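Local structure of similar to yteR (Bacilus subtilis) (Clostridium acetobutylicum, 4WU0) at residues N73-N78 and W118-Y123. The protein probably hydrolyses unsaturated rhamnogalacturonan fragments derived from pectin, as a glycoside hydrolase of family 105. Sequence-based numbering, arbitrary orientation.
Sequences NIDHLN and WHKNIY
Lys-120 runs alongside Asn-73, the two side chains pointing the same way. CG, the first atom beyond CB, meets Asn-73 OD1 at 3.6 Å; CD lies against the amide carbon CG of Asn-73; CE packs 3.4 Å from OD1. The chain is extended beyond CG, which carries NZ past the amide to a water shared with Asn-73 ND2 and Asp-75 OD2. Lysine suits this place because its methylenes pack along the amide while its ammonium reaches the polar end. Asparagine can both donate to that water and, through OD1, accept from Asp-75 N (2.9 Å), an Asx turn. A single beta bridge pairs Asn-73 with Lys-120, flanked by Ile-74 N to His-119 O (2.9 Å, 159°) and Asn-121 with Tyr-72; it joins two inter-helix loops of what is probably the family's (alpha/alpha)6 barrel. Branched Ile-74 puts CG2 3.4 Å from His-119 ND1, and Trp-128 stacks on that imidazole. A second water, in the ring plane, connects His-119 NE2 to Asp-75 OD2. Asp-75 OD2 lies 4.0 Å from Lys-120 NZ, beyond a salt bridge, so their attraction is probably modest and supplemented by the shared water; the carboxylate, accepting a hydrogen bond from each water, couples both loops through solvent.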
ATOM      1  N   ASN A  73      -0.576   2.137 -16.398  1.00 17.27           N
ATOM      2  CA  ASN A  73      -1.317   2.226 -15.144  1.00 17.95           C
ATOM      3  C   ASN A  73      -0.363   1.800 -14.037  1.00 17.55           C
ATOM      4  O   ASN A  73       0.070   0.654 -14.016  1.00 15.22           O
ATOM      5  CB  ASN A  73      -2.537   1.292 -15.208  1.00 16.61           C
ATOM      6  CG  ASN A  73      -3.378   1.311 -13.945  1.00 19.45           C
ATOM      7  OD1 ASN A  73      -2.923   1.717 -12.870  1.00 19.14           O
ATOM      8  ND2 ASN A  73      -4.620   0.826 -14.060  1.00 20.52           N
ATOM      9  N   ILE A  74       0.018   2.708 -13.137  1.00 13.04           N
ATOM     10  CA  ILE A  74       1.016   2.353 -12.139  1.00 13.35           C
ATOM     11  C   ILE A  74       0.535   1.223 -11.212  1.00 13.81           C
ATOM     12  O   ILE A  74       1.363   0.450 -10.704  1.00 13.78           O
ATOM     13  CB  ILE A  74       1.488   3.591 -11.319  1.00 16.00           C
ATOM     14  CG1 ILE A  74       2.886   3.385 -10.749  1.00 17.67           C
ATOM     15  CG2 ILE A  74       0.508   3.942 -10.211  1.00 16.39           C
ATOM     16  CD1 ILE A  74       3.972   3.509 -11.768  1.00 20.96           C
ATOM     17  N   ASP A  75      -0.773   1.119 -11.017  1.00 13.92           N
ATOM     18  CA  ASP A  75      -1.362   0.068 -10.167  1.00 13.00           C
ATOM     19  C   ASP A  75      -0.970  -1.303 -10.654  1.00 14.05           C
ATOM     20  O   ASP A  75      -0.852  -2.238  -9.851  1.00 15.15           O
ATOM     21  CB  ASP A  75      -2.892   0.099 -10.124  1.00 15.09           C
ATOM     22  CG  ASP A  75      -3.451   1.272  -9.373  1.00 18.74           C
ATOM     23  OD1 ASP A  75      -2.729   1.908  -8.589  1.00 18.73           O
ATOM     24  OD2 ASP A  75      -4.640   1.567  -9.572  1.00 17.63           O
ATOM     25  N   HIS A  76      -0.800  -1.440 -11.968  1.00 14.55           N
ATOM     26  CA  HIS A  76      -0.510  -2.736 -12.579  1.00 13.99           C
ATOM     27  C   HIS A  76       0.873  -3.290 -12.260  1.00 14.16           C
ATOM     28  O   HIS A  76       1.143  -4.447 -12.575  1.00 15.31           O
ATOM     29  CB  HIS A  76      -0.656  -2.645 -14.094  1.00 15.55           C
ATOM     30  CG  HIS A  76      -2.070  -2.638 -14.550  1.00 17.08           C
ATOM     31  ND1 HIS A  76      -3.127  -2.667 -13.670  1.00 21.82           N
ATOM     32  CD2 HIS A  76      -2.612  -2.632 -15.788  1.00 21.25           C
ATOM     33  CE1 HIS A  76      -4.261  -2.674 -14.349  1.00 26.89           C
ATOM     34  NE2 HIS A  76      -3.974  -2.654 -15.633  1.00 29.46           N
ATOM     35  N   LEU A  77       1.738  -2.502 -11.622  1.00 12.08           N
ATOM     36  CA  LEU A  77       3.052  -2.981 -11.201  1.00 11.24           C
ATOM     37  C   LEU A  77       3.053  -3.674  -9.841  1.00 12.10           C
ATOM     38  O   LEU A  77       3.961  -4.435  -9.532  1.00 13.01           O
ATOM     39  CB  LEU A  77       4.071  -1.839 -11.197  1.00 12.24           C
ATOM     40  CG  LEU A  77       4.249  -1.177 -12.561  1.00 14.10           C
ATOM     41  CD1 LEU A  77       5.291  -0.082 -12.445  1.00 17.73           C
ATOM     42  CD2 LEU A  77       4.648  -2.162 -13.652  1.00 19.51           C
ATOM     43  N   ASN A  78       2.053  -3.408  -9.016  1.00 12.02           N
ATOM     44  CA  ASN A  78       2.133  -3.889  -7.644  1.00 12.95           C
ATOM     45  C   ASN A  78       2.258  -5.408  -7.531  1.00 13.46           C
ATOM     46  O   ASN A  78       2.964  -5.912  -6.668  1.00 12.84           O
ATOM     47  CB  ASN A  78       0.942  -3.465  -6.822  1.00 11.79           C
ATOM     48  CG  ASN A  78       1.207  -3.658  -5.339  1.00 12.14           C
ATOM     49  OD1 ASN A  78       2.137  -3.072  -4.801  1.00 13.64           O
ATOM     50  ND2 ASN A  78       0.449  -4.519  -4.692  1.00 13.56           N
ATOM     51  N   TRP A 118       3.691   9.428 -13.564  1.00 14.77           N
ATOM     52  CA  TRP A 118       2.264   9.695 -13.566  1.00 14.62           C
ATOM     53  C   TRP A 118       1.521   8.492 -12.968  1.00 16.03           C
ATOM     54  O   TRP A 118       1.881   7.340 -13.190  1.00 15.28           O
ATOM     55  CB  TRP A 118       1.728   9.844 -14.984  1.00 15.37           C
ATOM     56  CG  TRP A 118       2.167  11.040 -15.746  1.00 17.12           C
ATOM     57  CD1 TRP A 118       3.000  12.044 -15.324  1.00 17.35           C
ATOM     58  CD2 TRP A 118       1.769  11.380 -17.076  1.00 17.59           C
ATOM     59  NE1 TRP A 118       3.143  12.986 -16.319  1.00 18.54           N
ATOM     60  CE2 TRP A 118       2.415  12.591 -17.413  1.00 18.54           C
ATOM     61  CE3 TRP A 118       0.947  10.764 -18.026  1.00 19.54           C
ATOM     62  CZ2 TRP A 118       2.235  13.212 -18.642  1.00 19.61           C
ATOM     63  CZ3 TRP A 118       0.777  11.375 -19.257  1.00 22.27           C
ATOM     64  CH2 TRP A 118       1.423  12.585 -19.558  1.00 22.35           C
ATOM     65  N   HIS A 119       0.463   8.766 -12.231  1.00 15.95           N
ATOM     66  CA  HIS A 119      -0.320   7.691 -11.647  1.00 14.03           C
ATOM     67  C   HIS A 119      -0.860   6.721 -12.736  1.00 14.76           C
ATOM     68  O   HIS A 119      -0.753   5.482 -12.602  1.00 14.46           O
ATOM     69  CB  HIS A 119      -1.459   8.260 -10.822  1.00 13.21           C
ATOM     70  CG  HIS A 119      -2.103   7.223  -9.976  1.00 14.78           C
ATOM     71  ND1 HIS A 119      -1.391   6.532  -9.018  1.00 15.37           N
ATOM     72  CD2 HIS A 119      -3.349   6.698  -9.986  1.00 17.97           C
ATOM     73  CE1 HIS A 119      -2.180   5.628  -8.466  1.00 12.43           C
ATOM     74  NE2 HIS A 119      -3.371   5.712  -9.033  1.00 15.76           N
ATOM     75  N   LYS A 120      -1.430   7.269 -13.808  1.00 14.87           N
ATOM     76  CA  LYS A 120      -1.834   6.474 -14.959  1.00 14.88           C
ATOM     77  C   LYS A 120      -1.769   7.365 -16.193  1.00 15.71           C
ATOM     78  O   LYS A 120      -1.810   8.595 -16.084  1.00 16.79           O
ATOM     79  CB  LYS A 120      -3.278   5.954 -14.870  1.00 14.99           C
ATOM     80  CG  LYS A 120      -3.626   5.170 -13.611  1.00 14.38           C
ATOM     81  CD  LYS A 120      -5.048   4.605 -13.682  1.00 15.99           C
ATOM     82  CE  LYS A 120      -5.421   3.904 -12.385  1.00 15.25           C
ATOM     83  NZ  LYS A 120      -6.785   3.342 -12.472  1.00 19.29           N
ATOM     84  N   ASN A 121      -1.717   6.760 -17.368  1.00 18.10           N
ATOM     85  CA  ASN A 121      -1.802   7.546 -18.604  1.00 17.32           C
ATOM     86  C   ASN A 121      -3.068   8.416 -18.633  1.00 18.95           C
ATOM     87  O   ASN A 121      -3.035   9.545 -19.160  1.00 19.98           O
ATOM     88  CB  ASN A 121      -1.763   6.624 -19.835  1.00 18.08           C
ATOM     89  CG  ASN A 121      -0.785   7.087 -20.905  1.00 31.82           C
ATOM     90  OD1 ASN A 121       0.072   7.946 -20.682  1.00 24.69           O
ATOM     91  ND2 ASN A 121      -0.900   6.489 -22.080  1.00 33.24           N
ATOM     92  N   ILE A 122      -4.167   7.924 -18.049  1.00 18.65           N
ATOM     93  CA  ILE A 122      -5.425   8.684 -18.052  1.00 19.34           C
ATOM     94  C   ILE A 122      -5.442   9.793 -17.002  1.00 18.44           C
ATOM     95  O   ILE A 122      -6.392  10.591 -16.951  1.00 20.36           O
ATOM     96  CB  ILE A 122      -6.687   7.801 -17.832  1.00 19.65           C
ATOM     97  CG1 ILE A 122      -6.593   7.053 -16.507  1.00 18.94           C
ATOM     98  CG2 ILE A 122      -6.917   6.870 -19.023  1.00 21.06           C
ATOM     99  CD1 ILE A 122      -7.894   6.389 -16.119  1.00 24.00           C
ATOM    100  N   TYR A 123      -4.384   9.851 -16.194  1.00 17.56           N
ATOM    101  CA  TYR A 123      -4.217  10.897 -15.180  1.00 16.67           C
ATOM    102  C   TYR A 123      -2.924  11.677 -15.407  1.00 17.01           C
ATOM    103  O   TYR A 123      -1.998  11.677 -14.585  1.00 17.36           O
ATOM    104  CB  TYR A 123      -4.245  10.288 -13.778  1.00 16.34           C
ATOM    105  CG  TYR A 123      -5.552   9.608 -13.429  1.00 15.22           C
ATOM    106  CD1 TYR A 123      -6.769  10.257 -13.618  1.00 19.71           C
ATOM    107  CD2 TYR A 123      -5.568   8.321 -12.936  1.00 17.19           C
ATOM    108  CE1 TYR A 123      -7.975   9.632 -13.312  1.00 20.88           C
ATOM    109  CE2 TYR A 123      -6.776   7.678 -12.633  1.00 20.55           C
ATOM    110  CZ  TYR A 123      -7.966   8.343 -12.822  1.00 21.47           C
ATOM    111  OH  TYR A 123      -9.148   7.705 -12.515  1.00 22.91           O
TER
HETATM  112  O   HOH W   1      -6.154   0.644 -11.555  1.00 19.46           O
HETATM  113  O   HOH W   2      -5.562   3.922  -8.934  1.00 23.93           O